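Local coordinates for fucolectin-related protein (Streptococcus pneumoniae, PDB 2J22) that binds fucose as a carbohydrate-binding module of a pneumococcal virulence factor, probably recognising blood group antigens, at residues A[61-66]-A[123-128]. Residues are numbered along the deposited sequence; the frame is centred on the assembly and turned at random.
Sequences EIDLAQ and GKKVRI
Ile-62 and Val-126 sit across from each other as a hydrogen-bonded antiparallel pair, joining neighbouring strands in the five-stranded sheet of this galactose-binding-like beta-sandwich. Ile-62 N donates to Val-126 O at 2.8 Å, and Val-126 N returns a bond to Ile-62 O at 3.0 Å. On the buried face their side chains lie side by side, with Ile-62 CG2 3.6 Å from Val-126 CB, while Ile-62 CG1, anti to the backbone N (chi1 -176°), leads away from Val-126. Leu-64 adds a further backbone bond, N to Lys-124 O at 2.7 Å, and packs onto Leu-70 of the facing sheet.

The other face is polar, and apart from buried Glu-61 its side chains, Asp-63, Lys-125 and Arg-127, are partly exposed. There Asp-63 OD1 takes two donors: Lys-124 NZ, 2.7 Å away on its syn side, and Ala-65 N at 3.1 Å, from above the carboxylate plane, closing an Asx turn. A bend at chi4 (65°) turns the lysine ammonium back to that oxygen. Glu-61 OE1 forms a salt bridge with Arg-22, while OE2, less surely placed, pairs with Arg-127 NH1; Lys-125 NZ bridges to Asp-98. The chemistry is thus split: backbone bonds join the strands edge to edge and apolar side chains pack inside, whereas charge pairing outside ties Lys-124, which with Lys-125 forms a classic beta bulge opposite Tyr-94, to the corner at Ala-65 and Gln-66.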
loop_
_atom_site.group_PDB
_atom_site.type_symbol
_atom_site.label_atom_id
_atom_site.label_comp_id
_atom_site.label_asym_id
_atom_site.label_seq_id
_atom_site.Cartn_x
_atom_site.Cartn_y
_atom_site.Cartn_z
ATOM N N GLU A 61 1.641 3.035 -5.277
ATOM C CA GLU A 61 2.484 4.030 -4.629
ATOM C C GLU A 61 1.694 5.195 -4.074
ATOM O O GLU A 61 0.668 5.605 -4.666
ATOM C CB GLU A 61 3.419 4.630 -5.671
ATOM C CG GLU A 61 4.643 5.289 -5.115
ATOM C CD GLU A 61 5.584 5.530 -6.241
ATOM O OE1 GLU A 61 5.352 6.514 -6.994
ATOM O OE2 GLU A 61 6.474 4.697 -6.397
ATOM N N ILE A 62 2.207 5.759 -2.976
ATOM C CA ILE A 62 1.614 6.934 -2.324
ATOM C C ILE A 62 2.709 7.992 -2.143
ATOM O O ILE A 62 3.838 7.670 -1.755
ATOM C CB ILE A 62 0.963 6.579 -0.986
ATOM C CG1 ILE A 62 0.267 7.822 -0.394
ATOM C CG2 ILE A 62 2.015 5.941 -0.016
ATOM C CD1 ILE A 62 -0.513 7.571 0.859
ATOM N N ASP A 63 2.355 9.241 -2.505
ATOM C CA ASP A 63 3.235 10.421 -2.392
ATOM C C ASP A 63 2.701 11.215 -1.205
ATOM O O ASP A 63 1.566 11.691 -1.240
ATOM C CB ASP A 63 3.218 11.261 -3.684
ATOM C CG ASP A 63 4.265 12.448 -3.681
ATOM O OD1 ASP A 63 4.897 12.765 -2.672
ATOM O OD2 ASP A 63 4.537 13.081 -4.703
ATOM N N LEU A 64 3.492 11.283 -0.127
ATOM C CA LEU A 64 3.088 12.010 1.093
ATOM C C LEU A 64 3.204 13.552 0.980
ATOM O O LEU A 64 2.806 14.247 1.905
ATOM C CB LEU A 64 3.877 11.524 2.312
ATOM C CG LEU A 64 3.765 10.035 2.661
ATOM C CD1 LEU A 64 4.761 9.733 3.749
ATOM C CD2 LEU A 64 2.297 9.655 3.113
ATOM N N ALA A 65 3.719 14.057 -0.148
ATOM C CA ALA A 65 3.713 15.507 -0.484
ATOM C C ALA A 65 4.900 16.282 0.116
ATOM O O ALA A 65 5.352 17.300 -0.456
ATOM C CB ALA A 65 2.395 16.181 -0.091
ATOM N N GLN A 66 5.372 15.822 1.271
ATOM C CA GLN A 66 6.692 16.206 1.785
ATOM C C GLN A 66 7.203 15.102 2.689
ATOM O O GLN A 66 6.432 14.221 3.080
ATOM C CB GLN A 66 6.604 17.517 2.545
ATOM C CG GLN A 66 5.569 17.522 3.631
ATOM C CD GLN A 66 6.044 18.260 4.874
ATOM O OE1 GLN A 66 5.246 18.510 5.769
ATOM N NE2 GLN A 66 7.353 18.555 4.955
ATOM N N GLY A 123 10.570 9.664 5.333
ATOM C CA GLY A 123 10.296 9.327 3.933
ATOM C C GLY A 123 9.211 10.192 3.322
ATOM O O GLY A 123 8.382 10.802 4.065
ATOM N N LYS A 124 9.173 10.212 1.987
ATOM C CA LYS A 124 8.163 10.985 1.278
ATOM C C LYS A 124 7.196 10.143 0.426
ATOM O O LYS A 124 6.092 10.638 0.059
ATOM C CB LYS A 124 8.842 12.049 0.399
ATOM C CG LYS A 124 7.921 12.703 -0.619
ATOM C CD LYS A 124 8.400 14.074 -0.832
ATOM C CE LYS A 124 7.856 14.695 -2.069
ATOM N NZ LYS A 124 6.441 14.832 -1.914
ATOM N N LYS A 125 7.623 8.910 0.118
ATOM C CA LYS A 125 6.875 8.022 -0.784
ATOM C C LYS A 125 6.969 6.574 -0.337
ATOM O O LYS A 125 8.036 6.126 0.144
ATOM C CB LYS A 125 7.419 8.075 -2.233
ATOM C CG LYS A 125 7.029 9.289 -3.000
ATOM C CD LYS A 125 7.463 9.134 -4.471
ATOM C CE LYS A 125 7.261 10.474 -5.210
ATOM N NZ LYS A 125 7.891 10.387 -6.553
ATOM N N VAL A 126 5.877 5.833 -0.578
ATOM C CA VAL A 126 5.823 4.426 -0.186
ATOM C C VAL A 126 5.242 3.659 -1.387
ATOM O O VAL A 126 4.203 4.080 -1.967
ATOM C CB VAL A 126 4.965 4.161 1.083
ATOM C CG1 VAL A 126 5.067 2.634 1.480
ATOM C CG2 VAL A 126 5.368 4.993 2.329
ATOM N N ARG A 127 5.948 2.591 -1.780
ATOM C CA ARG A 127 5.604 1.722 -2.895
ATOM C C ARG A 127 5.385 0.324 -2.353
ATOM O O ARG A 127 6.169 -0.165 -1.495
ATOM C CB ARG A 127 6.764 1.642 -3.820
ATOM C CG ARG A 127 6.482 0.980 -5.174
ATOM C CD ARG A 127 6.898 1.990 -6.245
ATOM N NE ARG A 127 7.232 1.292 -7.384
ATOM C CZ ARG A 127 7.150 1.745 -8.620
ATOM N NH1 ARG A 127 6.761 2.981 -8.925
ATOM N NH2 ARG A 127 7.494 0.914 -9.549
ATOM N N ILE A 128 4.318 -0.324 -2.796
ATOM C CA ILE A 128 4.157 -1.737 -2.452
ATOM C C ILE A 128 4.252 -2.430 -3.832
ATOM O O ILE A 128 3.524 -2.038 -4.742
ATOM C CB ILE A 128 2.767 -1.952 -1.805
ATOM C CG1 ILE A 128 2.678 -1.289 -0.413
ATOM C CG2 ILE A 128 2.493 -3.485 -1.727
ATOM C CD1 ILE A 128 1.293 -1.313 0.207
#